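PDB 1UZB: 1-pyrroline-5-carboxylate dehydrogenase from Thermus thermophilus, which probably catalyses the NAD-dependent oxidation of glutamate gamma-semialdehyde, the open form of 1-pyrroline-5-carboxylate, to glutamate in proline breakdown. Local coordinates for residues G35-L40 against V65-K70; M53-P58 against D211-G216. All coordinates share one frame; numbering follows the deposited sequence.

Interaction 1 (G35-L40 against V65-K70); sequences GRHYPL and VGTTAK
H37 and Y38 pair in parallel with T67 and T68, the strand axes 28° apart: T67 gives its N-H to R36 O (3.0 Å) and takes that of Y38 on its own O (2.8 Å), and A69 N reaches Y38 O. On one face of the sheet H37 and T67 cross at about a right angle. H37 CG stands anti to its backbone N (chi1 -176°), a setting that brings the ring over the neighbouring strand with ND1 2.7 Å from T67 OG1, in a nearly straight bond (166°). A water bound to the same OG1, 2.7 Å away, gives a proton to G35 O, while D48 takes H37 NE2. On the other face T67 O lies in the plane of the Y38 ring, at its edge, 3.5 Å from CD1, and a second water links Y38 OH to V65 O. L40 CG packs against A69 CB at 3.6 Å. An alanine in place of H37 would probably leave the buried T67 hydroxyl with one partner fewer and D48 without its imidazole mate. Held at both nitrogens, the H37 ring has its rotation fixed, and the D48 carboxylate may favour its protonated form.

Interaction 2 (M53-P58 against D211-G216); sequences MVSLNP and DAVVVG
S55, on the edge strand 52-57, faces the first turn of helix 213-226 and meets V213 and V214 there. Its CB is the apolar part of the meeting: it lies 3.8 Å from V214 CG2 and 4.1 Å from V213 CG2, so a methylene group touches one methyl of each valine. From CB the hydroxyl is swung anti to the backbone N (chi1 -177°), which carries OG past V214 CG2, at 4.1 Å, and toward the loop that leads into the helix. There OG stops 3.8 Å from D211 O, too far for a direct bond, and a water mediates instead. This water sits 3.0 Å from S55 OG, 2.7 Å from L56 O and 2.7 Å from D211 O; with two protons it cannot serve all three acceptors at once. The stronger partner of the serine hydroxyl is E123, whose carboxylate also accepts the backbone N-H groups of V214 and V215. The same acid thus holds the hydroxyl and takes up N-H groups at the start of the helix, where A212 occupies the N-cap position. Two residues back along the strand, M53 runs out extended before bending at its last torsion (chi3 68°), and only its methyl end makes the touch, with CE 3.9 Å from V213 CG1. The contact is therefore apolar along M53, V213 and V214, and bridged by one water on the D211 side. Helix 213-226 connects strands 203-207 and 233-235, which pair in parallel, and so forms the helix of a beta-alpha-beta crossover, as in the Rossmann-like cofactor-binding domain of aldehyde dehydrogenases; the small N-terminal sheet is packed here against its first turn.

How the interactions relate
Both interactions belong to the same small mixed sheet, in which strand 64-69 lies between 36-42 and 52-57. Interaction 1 pairs two neighbouring strands of it side by side, mostly through backbone and polar bonds, and lies partly buried farther from the centre of the chain; interaction 2 is a buried contact that fastens the edge strand to helix 213-226 through methyl packing and one water. They touch directly: T68 O lies 2.8 Å from M53 N, and T68 CG2 packs on V213 CG2. V65 and G66 both face S55 in a classic beta bulge. Y38 reaches V214 as well, so the helix covers the sheet face bearing Y38 and T68.

Interaction 1 (G35-L40 against V65-K70)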
loop_
_atom_site.group_PDB
_atom_site.type_symbol
_atom_site.label_atom_id
_atom_site.label_comp_id
_atom_site.label_asym_id
_atom_site.label_seq_id
_atom_site.Cartn_x
_atom_site.Cartn_y
_atom_site.Cartn_z
ATOM N N GLY A 35 31.147 32.190 -33.316
ATOM C CA GLY A 35 30.985 33.625 -33.491
ATOM C C GLY A 35 29.570 34.128 -33.284
ATOM O O GLY A 35 29.340 35.338 -33.235
ATOM N N ARG A 36 28.621 33.207 -33.164
ATOM C CA ARG A 36 27.223 33.567 -32.961
ATOM C C ARG A 36 27.041 34.363 -31.671
ATOM O O ARG A 36 27.761 34.148 -30.695
ATOM C CB ARG A 36 26.368 32.300 -32.917
ATOM C CG ARG A 36 24.883 32.545 -32.716
ATOM C CD ARG A 36 24.127 31.228 -32.706
ATOM N NE ARG A 36 22.716 31.398 -32.375
ATOM C CZ ARG A 36 21.873 30.391 -32.173
ATOM N NH1 ARG A 36 22.300 29.139 -32.269
ATOM N NH2 ARG A 36 20.606 30.636 -31.873
ATOM N N HIS A 37 26.082 35.284 -31.676
ATOM C CA HIS A 37 25.804 36.114 -30.508
ATOM C C HIS A 37 24.495 35.719 -29.832
ATOM O O HIS A 37 23.462 35.609 -30.488
ATOM C CB HIS A 37 25.726 37.586 -30.910
ATOM C CG HIS A 37 25.527 38.511 -29.751
ATOM N ND1 HIS A 37 26.506 38.744 -28.810
ATOM C CD2 HIS A 37 24.455 39.243 -29.366
ATOM C CE1 HIS A 37 26.047 39.579 -27.896
ATOM N NE2 HIS A 37 24.805 39.898 -28.210
ATOM N N TYR A 38 24.543 35.519 -28.517
ATOM C CA TYR A 38 23.352 35.137 -27.762
ATOM C C TYR A 38 23.003 36.211 -26.733
ATOM O O TYR A 38 23.812 36.541 -25.871
ATOM C CB TYR A 38 23.579 33.804 -27.039
ATOM C CG TYR A 38 24.105 32.686 -27.918
ATOM C CD1 TYR A 38 25.444 32.649 -28.306
ATOM C CD2 TYR A 38 23.263 31.666 -28.359
ATOM C CE1 TYR A 38 25.933 31.621 -29.115
ATOM C CE2 TYR A 38 23.741 30.636 -29.168
ATOM C CZ TYR A 38 25.074 30.619 -29.540
ATOM O OH TYR A 38 25.541 29.599 -30.336
ATOM N N PRO A 39 21.788 36.771 -26.813
ATOM C CA PRO A 39 21.380 37.810 -25.859
ATOM C C PRO A 39 20.973 37.237 -24.501
ATOM O O PRO A 39 21.076 36.031 -24.261
ATOM C CB PRO A 39 20.190 38.474 -26.553
ATOM C CG PRO A 39 20.381 38.136 -28.015
ATOM C CD PRO A 39 20.850 36.715 -27.945
ATOM N N LEU A 40 20.534 38.119 -23.610
ATOM C CA LEU A 40 20.048 37.708 -22.299
ATOM C C LEU A 40 18.620 37.229 -22.561
ATOM O O LEU A 40 18.074 37.469 -23.634
ATOM C CB LEU A 40 19.983 38.906 -21.342
ATOM C CG LEU A 40 21.203 39.822 -21.182
ATOM C CD1 LEU A 40 20.863 40.982 -20.246
ATOM C CD2 LEU A 40 22.372 39.024 -20.635
ATOM N N VAL A 65 34.104 30.831 -29.582
ATOM C CA VAL A 65 32.965 29.941 -29.760
ATOM C C VAL A 65 31.709 30.780 -29.967
ATOM O O VAL A 65 30.871 30.463 -30.808
ATOM C CB VAL A 65 32.782 29.017 -28.531
ATOM C CG1 VAL A 65 31.530 28.160 -28.700
ATOM C CG2 VAL A 65 34.008 28.130 -28.368
ATOM N N GLY A 66 31.597 31.860 -29.202
ATOM C CA GLY A 66 30.448 32.736 -29.329
ATOM C C GLY A 66 30.534 33.880 -28.345
ATOM O O GLY A 66 31.435 33.926 -27.507
ATOM N N THR A 67 29.608 34.823 -28.455
ATOM C CA THR A 67 29.580 35.950 -27.540
ATOM C C THR A 67 28.167 36.039 -27.001
ATOM O O THR A 67 27.233 35.520 -27.609
ATOM C CB THR A 67 29.919 37.282 -28.242
ATOM O OG1 THR A 67 28.926 37.570 -29.235
ATOM C CG2 THR A 67 31.291 37.209 -28.893
ATOM N N THR A 68 28.011 36.681 -25.853
ATOM C CA THR A 68 26.688 36.845 -25.274
ATOM C C THR A 68 26.559 38.256 -24.734
ATOM O O THR A 68 27.551 38.975 -24.590
ATOM C CB THR A 68 26.435 35.879 -24.099
ATOM O OG1 THR A 68 27.252 36.258 -22.984
ATOM C CG2 THR A 68 26.752 34.445 -24.501
ATOM N N ALA A 69 25.326 38.650 -24.446
ATOM C CA ALA A 69 25.082 39.963 -23.874
ATOM C C ALA A 69 25.670 39.900 -22.467
ATOM O O ALA A 69 25.980 38.816 -21.965
ATOM C CB ALA A 69 23.586 40.242 -23.815
ATOM N N LYS A 70 25.830 41.056 -21.837
ATOM C CA LYS A 70 26.392 41.120 -20.495
ATOM C C LYS A 70 25.413 41.843 -19.584
ATOM O O LYS A 70 25.098 43.012 -19.805
ATOM C CB LYS A 70 27.729 41.862 -20.521
ATOM C CG LYS A 70 28.416 41.954 -19.171
ATOM C CD LYS A 70 29.699 42.759 -19.267
ATOM C CE LYS A 70 30.346 42.935 -17.905
ATOM N NZ LYS A 70 31.577 43.770 -17.992
HETATM O O HOH W 1 29.553 37.561 -31.831
HETATM O O HOH W 2 28.232 29.725 -31.107
#

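Interaction 2 (M53-P58 against D211-G216)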
loop_
_atom_site.group_PDB
_atom_site.type_symbol
_atom_site.label_atom_id
_atom_site.label_comp_id
_atom_site.label_asym_id
_atom_site.label_seq_id
_atom_site.Cartn_x
_atom_site.Cartn_y
_atom_site.Cartn_z
ATOM N N MET A 53 30.128 39.602 -23.806
ATOM C CA MET A 53 31.078 38.677 -23.203
ATOM C C MET A 53 31.547 37.720 -24.282
ATOM O O MET A 53 30.776 37.354 -25.166
ATOM C CB MET A 53 30.408 37.869 -22.098
ATOM C CG MET A 53 29.960 38.668 -20.901
ATOM S SD MET A 53 29.009 37.595 -19.825
ATOM C CE MET A 53 30.281 36.462 -19.252
ATOM N N VAL A 54 32.804 37.302 -24.198
ATOM C CA VAL A 54 33.365 36.388 -25.181
ATOM C C VAL A 54 33.625 35.021 -24.561
ATOM O O VAL A 54 34.116 34.922 -23.438
ATOM C CB VAL A 54 34.696 36.931 -25.743
ATOM C CG1 VAL A 54 35.177 36.052 -26.885
ATOM C CG2 VAL A 54 34.517 38.366 -26.212
ATOM N N SER A 55 33.278 33.968 -25.291
ATOM C CA SER A 55 33.513 32.609 -24.818
ATOM C C SER A 55 34.530 31.973 -25.756
ATOM O O SER A 55 34.291 31.852 -26.957
ATOM C CB SER A 55 32.218 31.799 -24.823
ATOM O OG SER A 55 32.445 30.505 -24.291
ATOM N N LEU A 56 35.663 31.569 -25.196
ATOM C CA LEU A 56 36.740 30.979 -25.979
ATOM C C LEU A 56 36.788 29.457 -25.955
ATOM O O LEU A 56 36.233 28.811 -25.067
ATOM C CB LEU A 56 38.083 31.521 -25.489
ATOM C CG LEU A 56 38.223 33.045 -25.444
ATOM C CD1 LEU A 56 39.569 33.418 -24.850
ATOM C CD2 LEU A 56 38.077 33.615 -26.843
ATOM N N ASN A 57 37.460 28.900 -26.954
ATOM C CA ASN A 57 37.645 27.460 -27.080
ATOM C C ASN A 57 38.920 27.147 -26.293
ATOM O O ASN A 57 40.009 27.540 -26.696
ATOM C CB ASN A 57 37.833 27.108 -28.557
ATOM C CG ASN A 57 38.121 25.641 -28.786
ATOM O OD1 ASN A 57 38.333 24.878 -27.845
ATOM N ND2 ASN A 57 38.144 25.240 -30.050
ATOM N N PRO A 58 38.808 26.434 -25.161
ATOM C CA PRO A 58 40.007 26.122 -24.372
ATOM C C PRO A 58 41.032 25.243 -25.084
ATOM O O PRO A 58 42.181 25.148 -24.646
ATOM C CB PRO A 58 39.438 25.470 -23.114
ATOM C CG PRO A 58 38.180 24.813 -23.613
ATOM C CD PRO A 58 37.599 25.867 -24.538
ATOM N N ASP A 211 32.687 30.880 -18.289
ATOM C CA ASP A 211 33.290 30.008 -19.293
ATOM C C ASP A 211 32.307 29.148 -20.077
ATOM O O ASP A 211 32.694 28.504 -21.054
ATOM C CB ASP A 211 34.324 29.088 -18.634
ATOM C CG ASP A 211 35.539 29.840 -18.126
ATOM O OD1 ASP A 211 36.249 30.447 -18.956
ATOM O OD2 ASP A 211 35.786 29.821 -16.901
ATOM N N ALA A 212 31.043 29.143 -19.665
ATOM C CA ALA A 212 30.040 28.319 -20.326
ATOM C C ALA A 212 28.742 29.051 -20.647
ATOM O O ALA A 212 27.660 28.463 -20.598
ATOM C CB ALA A 212 29.749 27.093 -19.460
ATOM N N VAL A 213 28.847 30.326 -21.003
ATOM C CA VAL A 213 27.661 31.117 -21.319
ATOM C C VAL A 213 26.941 30.699 -22.608
ATOM O O VAL A 213 25.723 30.839 -22.713
ATOM C CB VAL A 213 28.003 32.624 -21.418
ATOM C CG1 VAL A 213 28.460 33.137 -20.066
ATOM C CG2 VAL A 213 29.081 32.851 -22.470
ATOM N N VAL A 214 27.677 30.182 -23.588
ATOM C CA VAL A 214 27.038 29.787 -24.838
ATOM C C VAL A 214 26.120 28.584 -24.680
ATOM O O VAL A 214 24.983 28.599 -25.152
ATOM C CB VAL A 214 28.075 29.479 -25.943
ATOM C CG1 VAL A 214 27.373 28.937 -27.183
ATOM C CG2 VAL A 214 28.840 30.746 -26.297
ATOM N N VAL A 215 26.599 27.536 -24.021
ATOM C CA VAL A 215 25.752 26.367 -23.851
ATOM C C VAL A 215 24.562 26.687 -22.939
ATOM O O VAL A 215 23.492 26.091 -23.073
ATOM C CB VAL A 215 26.547 25.156 -23.311
ATOM C CG1 VAL A 215 26.851 25.330 -21.833
ATOM C CG2 VAL A 215 25.766 23.881 -23.577
ATOM N N GLY A 216 24.746 27.634 -22.023
ATOM C CA GLY A 216 23.655 28.030 -21.151
ATOM C C GLY A 216 22.569 28.696 -21.983
ATOM O O GLY A 216 21.372 28.509 -21.744
HETATM O O HOH W 3 34.607 28.922 -22.937
#